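Local coordinates for protein tyrosinase (Burkholderia thailandensis, PDB 5ZRD) that probably hydroxylates monophenols to catechols and oxidises these to quinones, using a pair of copper ions, at residues H127-I132 against L211-V216; E170-Y175 against G184-P189; V323-W328 against S404-T409. All blocks are in the same frame, centred on the assembly; numbering follows the deposited sequence.

Overall arrangement
All three contacts join loops or helices of one chain, and no two of the contacts touch each other; the centres of interactions 2 and 3 are farthest apart, about 37 Å, on opposite sides of the chain's centre. Interactions 1 and 3 are mostly buried, and each sets a loop against a helix, 205-221 in interaction 1 and 315-334 in interaction 3. Interaction 2 joins two loop segments, is only partly buried, and lies beside a second subunit. Chemistry follows place: interaction 1 combines one amide-to-backbone bond with aliphatic packing, interaction 2 relies on a lysine and two bridging waters, and interaction 3 uses an arginine that grips a carbonyl and pairs with a carboxylate.

Interaction 1: H127-I132 against L211-V216; sequences HGIPSI and LLNSNV
Asn213 and Ile129 carry this contact, and their side chains cross at about a right angle. The amide of Asn213 reaches from the helix to the backbone of the loop: Ile129 N donates to Asn213 OD1 at 2.7 Å, with an N-H...O angle of 161°. The bond is short and fairly straight at the hydrogen, yet the donor stands well above the amide plane of Asn213, 57° out of it, so no lone pair is met in plane. With CG anti to its carbonyl carbon (chi1 -80°), Asn213 sends the amide out to the loop. The other end of the amide works through water 1, which accepts from Asn213 ND2 at 2.9 Å and donates to Ile129 O, so both polar backbone atoms of Ile129 are tied to one side chain.

Beside this polar grip the aliphatic chain of Ile129 lies on the helix. Its CD1 meets Leu212 CD2 at 3.8 Å, the two side chains slanting across each other, while Ile129 CG1 approaches Val216 CG2 at 4.1 Å from a perpendicular direction. The helix comes within 4.3 Å, Gly128 CA to Asn213 CA, at a residue with no side chain, and its positive phi is a region that glycine readily adopts. Ile129 also touches Trp117.

Gly128 with positive phi just after helix 122-127 is a common way for a helix to end, and here the chain leaving that helix is docked on helix 205-221 within the tyrosinase central domain, with the side chain of Ile129 about 14 Å from a bound copper ion.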
loop_
_atom_site.group_PDB
_atom_site.type_symbol
_atom_site.label_atom_id
_atom_site.label_comp_id
_atom_site.label_asym_id
_atom_site.label_seq_id
_atom_site.Cartn_x
_atom_site.Cartn_y
_atom_site.Cartn_z
ATOM N N HIS A 127 -18.435 -7.097 50.364
ATOM C CA HIS A 127 -19.074 -8.255 49.718
ATOM C C HIS A 127 -18.867 -8.338 48.191
ATOM O O HIS A 127 -19.315 -9.302 47.580
ATOM C CB HIS A 127 -20.562 -8.212 50.044
ATOM C CG HIS A 127 -20.770 -8.373 51.502
ATOM N ND1 HIS A 127 -21.371 -7.403 52.276
ATOM C CD2 HIS A 127 -20.350 -9.344 52.336
ATOM C CE1 HIS A 127 -21.368 -7.788 53.529
ATOM N NE2 HIS A 127 -20.739 -8.978 53.592
ATOM N N GLY A 128 -18.250 -7.351 47.549
ATOM C CA GLY A 128 -18.036 -7.424 46.108
ATOM C C GLY A 128 -19.265 -6.998 45.319
ATOM O O GLY A 128 -19.970 -6.083 45.704
ATOM N N ILE A 129 -19.540 -7.669 44.221
ATOM C CA ILE A 129 -20.519 -7.132 43.287
ATOM C C ILE A 129 -21.928 -7.450 43.799
ATOM O O ILE A 129 -22.207 -8.558 44.201
ATOM C CB ILE A 129 -20.293 -7.680 41.868
ATOM C CG1 ILE A 129 -18.828 -7.584 41.437
ATOM C CG2 ILE A 129 -21.235 -7.002 40.879
ATOM C CD1 ILE A 129 -18.593 -8.122 40.058
ATOM N N PRO A 130 -22.828 -6.475 43.743
ATOM C CA PRO A 130 -24.232 -6.759 44.097
ATOM C C PRO A 130 -24.758 -7.976 43.326
ATOM O O PRO A 130 -24.508 -8.053 42.123
ATOM C CB PRO A 130 -24.983 -5.476 43.684
ATOM C CG PRO A 130 -23.967 -4.392 43.929
ATOM C CD PRO A 130 -22.644 -5.031 43.526
ATOM N N SER A 131 -25.493 -8.877 43.988
ATOM C CA SER A 131 -25.898 -10.162 43.342
ATOM C C SER A 131 -26.883 -9.924 42.183
ATOM O O SER A 131 -26.992 -10.773 41.309
ATOM C CB SER A 131 -26.469 -11.128 44.330
ATOM O OG SER A 131 -27.625 -10.564 44.935
ATOM N N ILE A 132 -27.563 -8.782 42.105
ATOM C CA ILE A 132 -28.472 -8.575 40.946
ATOM C C ILE A 132 -27.650 -8.595 39.656
ATOM O O ILE A 132 -28.190 -8.960 38.636
ATOM C CB ILE A 132 -29.324 -7.290 41.055
ATOM C CG1 ILE A 132 -30.293 -7.120 39.879
ATOM C CG2 ILE A 132 -28.444 -6.058 41.187
ATOM C CD1 ILE A 132 -31.237 -8.270 39.684
ATOM N N LEU A 211 -15.115 -16.250 43.936
ATOM C CA LEU A 211 -13.782 -15.841 43.533
ATOM C C LEU A 211 -13.809 -14.409 42.971
ATOM O O LEU A 211 -12.900 -13.587 43.267
ATOM C CB LEU A 211 -13.250 -16.824 42.489
ATOM C CG LEU A 211 -12.786 -18.180 43.033
ATOM C CD1 LEU A 211 -12.433 -19.118 41.888
ATOM C CD2 LEU A 211 -11.590 -18.029 43.964
ATOM N N LEU A 212 -14.825 -14.101 42.167
ATOM C CA LEU A 212 -14.879 -12.792 41.541
ATOM C C LEU A 212 -15.095 -11.758 42.653
ATOM O O LEU A 212 -14.442 -10.727 42.687
ATOM C CB LEU A 212 -15.984 -12.776 40.481
ATOM C CG LEU A 212 -16.413 -11.400 39.958
ATOM C CD1 LEU A 212 -15.238 -10.647 39.363
ATOM C CD2 LEU A 212 -17.493 -11.533 38.928
ATOM N N ASN A 213 -15.969 -12.050 43.595
ATOM C CA ASN A 213 -16.331 -11.025 44.576
ATOM C C ASN A 213 -15.109 -10.737 45.440
ATOM O O ASN A 213 -14.780 -9.587 45.796
ATOM C CB ASN A 213 -17.576 -11.410 45.386
ATOM C CG ASN A 213 -18.836 -11.128 44.603
ATOM O OD1 ASN A 213 -18.824 -10.251 43.728
ATOM N ND2 ASN A 213 -19.899 -11.871 44.881
ATOM N N SER A 214 -14.377 -11.797 45.673
ATOM C CA SER A 214 -13.215 -11.709 46.527
ATOM C C SER A 214 -12.077 -10.938 45.821
ATOM O O SER A 214 -11.382 -10.112 46.439
ATOM C CB SER A 214 -12.847 -13.115 46.936
ATOM O OG SER A 214 -11.491 -13.163 47.242
ATOM N N ASN A 215 -11.883 -11.195 44.522
ATOM C CA ASN A 215 -10.945 -10.412 43.677
ATOM C C ASN A 215 -11.380 -8.945 43.680
ATOM O O ASN A 215 -10.557 -8.072 43.913
ATOM C CB ASN A 215 -10.879 -10.978 42.255
ATOM C CG ASN A 215 -9.756 -10.457 41.384
ATOM O OD1 ASN A 215 -9.970 -10.104 40.216
ATOM N ND2 ASN A 215 -8.559 -10.428 41.911
ATOM N N VAL A 216 -12.669 -8.662 43.541
ATOM C CA VAL A 216 -13.047 -7.269 43.492
ATOM C C VAL A 216 -12.724 -6.634 44.846
ATOM O O VAL A 216 -12.246 -5.480 44.885
ATOM C CB VAL A 216 -14.515 -7.099 43.081
ATOM C CG1 VAL A 216 -15.039 -5.705 43.384
ATOM C CG2 VAL A 216 -14.687 -7.417 41.600
HETATM O O HOH W 1 -22.361 -11.332 43.469
#

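Interaction 2: E170-Y175 against G184-P189; sequences EKPKGY and GLVGTP
The ring of Tyr175 has Lys171 CE over one face, 3.0 Å above the plane and displaced toward the rim, while Gly184 O and Val186 CG2 approach it obliquely. Its hydroxyl end meets the glycine backbone, with Tyr175 OH 3.3 Å from Gly184 CA, where the residue carries no side chain. A type II beta turn, Pro172 to Tyr175, folds the tyrosine back beside Lys171. The lysine chain, bent at chi2, chi3 and chi4, brings its ammonium group past the ring, and Lys171 NZ donates to Gly184 O at 2.8 Å. That donor sits above the carbonyl plane, 49° out of it.

Val186 fills the space beside the lysine stem: its CG2 lies 3.7 Å from Lys171 CG and 3.9 Å from Pro172 CD, the side chains crossing at about right angles. Farther along, water 2 donates to Glu170 O and accepts from Val186 N, and water 3 donates to both Glu170 OE2 and Gly187 O. The two waters thus link Glu170 to the backbone of Val186 and Gly187. Glu170 OE1 turns to Asp160 N.

Asp303 completes the polar cluster, forming a salt bridge with Lys171 through OD2 and a hydrogen bond with Tyr175 OH through OD1. The ammonium group thus faces a carboxylate and a carbonyl oxygen, with a weak further bond to Tyr175 OH; this would probably favour its protonated form and limit its rotation.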
loop_
_atom_site.group_PDB
_atom_site.type_symbol
_atom_site.label_atom_id
_atom_site.label_comp_id
_atom_site.label_asym_id
_atom_site.label_seq_id
_atom_site.Cartn_x
_atom_site.Cartn_y
_atom_site.Cartn_z
ATOM N N GLU A 170 -12.290 -12.522 16.773
ATOM C CA GLU A 170 -13.543 -13.140 16.279
ATOM C C GLU A 170 -14.164 -13.999 17.363
ATOM O O GLU A 170 -13.433 -14.646 18.152
ATOM C CB GLU A 170 -13.274 -13.938 15.001
ATOM C CG GLU A 170 -12.811 -13.035 13.868
ATOM C CD GLU A 170 -12.797 -13.703 12.521
ATOM O OE1 GLU A 170 -13.109 -13.033 11.523
ATOM O OE2 GLU A 170 -12.445 -14.879 12.501
ATOM N N LYS A 171 -15.501 -13.967 17.383
ATOM C CA LYS A 171 -16.282 -14.696 18.347
ATOM C C LYS A 171 -17.577 -15.154 17.686
ATOM O O LYS A 171 -18.274 -14.336 17.067
ATOM C CB LYS A 171 -16.487 -13.808 19.580
ATOM C CG LYS A 171 -15.416 -13.994 20.639
ATOM C CD LYS A 171 -15.030 -12.800 21.463
ATOM C CE LYS A 171 -15.387 -12.958 22.916
ATOM N NZ LYS A 171 -14.276 -12.630 23.845
ATOM N N PRO A 172 -17.909 -16.463 17.817
ATOM C CA PRO A 172 -19.045 -16.997 17.070
ATOM C C PRO A 172 -20.414 -16.544 17.588
ATOM O O PRO A 172 -20.553 -16.144 18.765
ATOM C CB PRO A 172 -18.982 -18.514 17.313
ATOM C CG PRO A 172 -18.434 -18.629 18.719
ATOM C CD PRO A 172 -17.402 -17.516 18.738
ATOM N N LYS A 173 -21.415 -16.694 16.723
ATOM C CA LYS A 173 -22.805 -16.593 17.137
ATOM C C LYS A 173 -23.048 -17.518 18.323
ATOM O O LYS A 173 -22.534 -18.627 18.329
ATOM C CB LYS A 173 -23.749 -17.050 16.034
ATOM C CG LYS A 173 -25.226 -16.977 16.388
ATOM C CD LYS A 173 -26.100 -17.258 15.202
ATOM C CE LYS A 173 -27.570 -17.211 15.532
ATOM N NZ LYS A 173 -28.357 -17.116 14.283
ATOM N N GLY A 174 -23.780 -17.054 19.318
ATOM C CA GLY A 174 -23.995 -17.855 20.548
ATOM C C GLY A 174 -22.902 -17.709 21.601
ATOM O O GLY A 174 -23.008 -18.235 22.665
ATOM N N TYR A 175 -21.840 -16.986 21.337
ATOM C CA TYR A 175 -20.830 -16.767 22.358
ATOM C C TYR A 175 -21.455 -16.066 23.575
ATOM O O TYR A 175 -22.230 -15.143 23.387
ATOM C CB TYR A 175 -19.700 -15.907 21.786
ATOM C CG TYR A 175 -18.747 -15.472 22.861
ATOM C CD1 TYR A 175 -17.832 -16.370 23.397
ATOM C CD2 TYR A 175 -18.828 -14.194 23.402
ATOM C CE1 TYR A 175 -16.963 -15.976 24.400
ATOM C CE2 TYR A 175 -18.006 -13.806 24.448
ATOM C CZ TYR A 175 -17.073 -14.705 24.948
ATOM O OH TYR A 175 -16.237 -14.324 25.948
ATOM N N GLY A 184 -12.731 -16.129 27.668
ATOM C CA GLY A 184 -13.542 -16.234 26.445
ATOM C C GLY A 184 -12.825 -15.782 25.186
ATOM O O GLY A 184 -13.457 -15.292 24.288
ATOM N N LEU A 185 -11.535 -16.018 25.067
ATOM C CA LEU A 185 -10.829 -15.700 23.821
ATOM C C LEU A 185 -10.804 -16.983 22.969
ATOM O O LEU A 185 -10.255 -17.977 23.407
ATOM C CB LEU A 185 -9.429 -15.190 24.172
ATOM C CG LEU A 185 -8.689 -14.443 23.074
ATOM C CD1 LEU A 185 -9.252 -13.027 22.862
ATOM C CD2 LEU A 185 -7.200 -14.383 23.405
ATOM N N VAL A 186 -11.431 -16.979 21.798
ATOM C CA VAL A 186 -11.805 -18.238 21.114
ATOM C C VAL A 186 -11.584 -18.187 19.582
ATOM O O VAL A 186 -11.970 -19.132 18.874
ATOM C CB VAL A 186 -13.267 -18.597 21.445
ATOM C CG1 VAL A 186 -13.429 -18.952 22.898
ATOM C CG2 VAL A 186 -14.267 -17.518 21.077
ATOM N N GLY A 187 -10.979 -17.140 19.025
ATOM C CA GLY A 187 -11.037 -16.948 17.583
ATOM C C GLY A 187 -9.942 -17.672 16.814
ATOM O O GLY A 187 -9.994 -17.712 15.610
ATOM N N THR A 188 -8.924 -18.186 17.493
ATOM C CA THR A 188 -7.975 -19.080 16.884
ATOM C C THR A 188 -8.020 -20.435 17.600
ATOM O O THR A 188 -8.513 -20.552 18.736
ATOM C CB THR A 188 -6.532 -18.558 16.925
ATOM O OG1 THR A 188 -6.160 -18.551 18.295
ATOM C CG2 THR A 188 -6.359 -17.182 16.325
ATOM N N PRO A 189 -7.493 -21.468 16.935
ATOM C CA PRO A 189 -7.531 -22.821 17.541
ATOM C C PRO A 189 -6.792 -22.839 18.884
ATOM O O PRO A 189 -7.303 -23.370 19.828
ATOM C CB PRO A 189 -6.863 -23.731 16.508
ATOM C CG PRO A 189 -7.190 -23.034 15.186
ATOM C CD PRO A 189 -7.106 -21.548 15.513
HETATM O O HOH W 2 -11.699 -14.424 20.268
HETATM O O HOH W 3 -12.323 -17.110 14.072
#

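Interaction 3: V323-W328 against S404-T409; sequences VDRMFW and SLDDAT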
loop_
_atom_site.group_PDB
_atom_site.type_symbol
_atom_site.label_atom_id
_atom_site.label_comp_id
_atom_site.label_asym_id
_atom_site.label_seq_id
_atom_site.Cartn_x
_atom_site.Cartn_y
_atom_site.Cartn_z
ATOM N N VAL A 323 -18.417 5.516 36.895
ATOM C CA VAL A 323 -17.313 6.335 36.488
ATOM C C VAL A 323 -17.846 7.733 36.136
ATOM O O VAL A 323 -17.183 8.761 36.343
ATOM C CB VAL A 323 -16.579 5.678 35.306
ATOM C CG1 VAL A 323 -15.529 6.581 34.694
ATOM C CG2 VAL A 323 -15.954 4.373 35.746
ATOM N N ASP A 324 -19.052 7.764 35.584
ATOM C CA ASP A 324 -19.666 9.028 35.168
ATOM C C ASP A 324 -20.078 9.802 36.397
ATOM O O ASP A 324 -19.963 11.007 36.426
ATOM C CB ASP A 324 -20.891 8.770 34.298
ATOM C CG ASP A 324 -21.370 10.010 33.582
ATOM O OD1 ASP A 324 -20.527 10.612 32.873
ATOM O OD2 ASP A 324 -22.593 10.341 33.715
ATOM N N ARG A 325 -20.552 9.095 37.417
ATOM C CA ARG A 325 -20.885 9.729 38.679
ATOM C C ARG A 325 -19.639 10.361 39.320
ATOM O O ARG A 325 -19.694 11.489 39.869
ATOM C CB ARG A 325 -21.504 8.692 39.607
ATOM C CG ARG A 325 -22.049 9.249 40.901
ATOM C CD ARG A 325 -22.538 8.113 41.794
ATOM N NE ARG A 325 -21.479 7.246 42.290
ATOM C CZ ARG A 325 -20.784 7.461 43.395
ATOM N NH1 ARG A 325 -21.075 8.516 44.133
ATOM N NH2 ARG A 325 -19.817 6.622 43.771
ATOM N N MET A 326 -18.514 9.662 39.244
ATOM C CA MET A 326 -17.237 10.196 39.786
ATOM C C MET A 326 -16.833 11.441 38.980
ATOM O O MET A 326 -16.410 12.436 39.539
ATOM C CB MET A 326 -16.133 9.138 39.735
ATOM C CG MET A 326 -16.353 7.971 40.685
ATOM S SD MET A 326 -15.988 8.417 42.410
ATOM C CE MET A 326 -17.600 8.882 43.000
ATOM N N PHE A 327 -16.978 11.381 37.678
ATOM C CA PHE A 327 -16.747 12.553 36.834
ATOM C C PHE A 327 -17.634 13.714 37.307
ATOM O O PHE A 327 -17.180 14.846 37.396
ATOM C CB PHE A 327 -16.996 12.165 35.379
ATOM C CG PHE A 327 -16.890 13.260 34.359
ATOM C CD1 PHE A 327 -16.221 14.448 34.619
ATOM C CD2 PHE A 327 -17.478 13.102 33.123
ATOM C CE1 PHE A 327 -16.120 15.441 33.650
ATOM C CE2 PHE A 327 -17.361 14.088 32.141
ATOM C CZ PHE A 327 -16.659 15.243 32.405
ATOM N N TRP A 328 -18.884 13.432 37.652
ATOM C CA TRP A 328 -19.841 14.480 38.057
ATOM C C TRP A 328 -19.490 15.020 39.458
ATOM O O TRP A 328 -19.570 16.226 39.697
ATOM C CB TRP A 328 -21.285 13.940 37.990
ATOM C CG TRP A 328 -22.320 14.926 38.435
ATOM C CD1 TRP A 328 -23.109 14.833 39.543
ATOM C CD2 TRP A 328 -22.650 16.180 37.810
ATOM N NE1 TRP A 328 -23.900 15.945 39.649
ATOM C CE2 TRP A 328 -23.655 16.781 38.598
ATOM C CE3 TRP A 328 -22.189 16.862 36.685
ATOM C CZ2 TRP A 328 -24.230 18.003 38.275
ATOM C CZ3 TRP A 328 -22.759 18.075 36.363
ATOM C CH2 TRP A 328 -23.773 18.631 37.144
ATOM N N SER A 404 -21.262 6.816 47.621
ATOM C CA SER A 404 -19.957 6.907 48.257
ATOM C C SER A 404 -19.122 8.045 47.635
ATOM O O SER A 404 -19.168 8.303 46.423
ATOM C CB SER A 404 -19.236 5.556 48.188
ATOM O OG SER A 404 -18.812 5.224 46.870
ATOM N N LEU A 405 -18.367 8.719 48.489
ATOM C CA LEU A 405 -17.352 9.684 48.111
ATOM C C LEU A 405 -17.949 10.984 47.557
ATOM O O LEU A 405 -17.193 11.777 46.967
ATOM C CB LEU A 405 -16.400 9.074 47.073
ATOM C CG LEU A 405 -15.710 7.767 47.468
ATOM C CD1 LEU A 405 -14.711 7.344 46.391
ATOM C CD2 LEU A 405 -15.014 7.893 48.805
ATOM N N ASP A 406 -19.227 11.262 47.735
ATOM C CA ASP A 406 -19.748 12.585 47.303
ATOM C C ASP A 406 -18.980 13.768 47.971
ATOM O O ASP A 406 -18.781 14.832 47.383
ATOM C CB ASP A 406 -21.233 12.716 47.617
ATOM C CG ASP A 406 -22.127 11.788 46.772
ATOM O OD1 ASP A 406 -21.741 11.359 45.643
ATOM O OD2 ASP A 406 -23.247 11.502 47.255
ATOM N N ASP A 407 -18.535 13.570 49.197
ATOM C CA ASP A 407 -18.046 14.668 50.011
ATOM C C ASP A 407 -16.557 14.475 50.341
ATOM O O ASP A 407 -16.153 13.394 50.749
ATOM C CB ASP A 407 -18.845 14.738 51.334
ATOM C CG ASP A 407 -20.354 14.846 51.126
ATOM O OD1 ASP A 407 -20.795 15.603 50.222
ATOM O OD2 ASP A 407 -21.090 14.139 51.877
ATOM N N ALA A 408 -15.777 15.538 50.141
ATOM C CA ALA A 408 -14.393 15.675 50.602
ATOM C C ALA A 408 -14.420 15.794 52.120
ATOM O O ALA A 408 -14.960 16.767 52.607
ATOM C CB ALA A 408 -13.760 16.912 49.989
ATOM N N THR A 409 -13.901 14.804 52.833
ATOM C CA THR A 409 -13.888 14.813 54.301
ATOM C C THR A 409 -12.441 14.744 54.821
ATOM O O THR A 409 -11.496 14.594 54.036
ATOM C CB THR A 409 -14.685 13.641 54.896
ATOM O OG1 THR A 409 -13.832 12.492 54.889
ATOM C CG2 THR A 409 -15.987 13.374 54.176
HETATM O O HOH W 4 -23.359 10.559 43.721
#
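Ser404 O is held by both terminal nitrogens of Arg325: NH1 donates to this oxygen at 3.0 Å with an N-H...O angle of 155°, and NH2 donates to it at 3.2 Å in a more bent bond. The grip is end-on, with the oxygen lying in the guanidinium plane. Seen from the acceptor, the two nitrogens are modestly tilted and come from opposite faces of the carbonyl plane, so the oxygen is straddled.

Asp406 OD1, 3.3 Å from Arg325 NH1 in a salt bridge, also lies in the guanidinium plane, almost straight beyond NH1 on the line from CZ. Its carboxylate plane is turned 67° from the guanidinium, so the two groups do not form a coplanar, two-oxygen pair. Water 4 closes a small triangle, accepting from Arg325 NH1 and donating to Asp406 OD1 at 2.6 Å. Asp406 OD2 accepts from Gly403 N, which holds the carboxylate from its other end.

The arginine leaves the helix with CG anti to the backbone N (chi1 -173°), runs extended through chi2 and bends at chi3, bringing its flat end against the loop. Arg325 NE bonds to Asn322 OD1, a further restraint on the plane. Met326 folds back at chi2 and chi3 until its CE rests 3.1 Å above one guanidinium face, offset toward the rim; the same methyl reaches Leu405 CB at 4.3 Å.

Ser404 OG turns to Asp118 and Thr120. The contact ties helix 315-334, which also presents the copper ligand His320, to the loop running from strand 398-400 to helix 410-415; Tyr400 of that strand packs on Arg325, and helix 237-244 flanks the apolar side, its Tyr241 touching Met326 and its Tyr238 and Val242 touching Leu405.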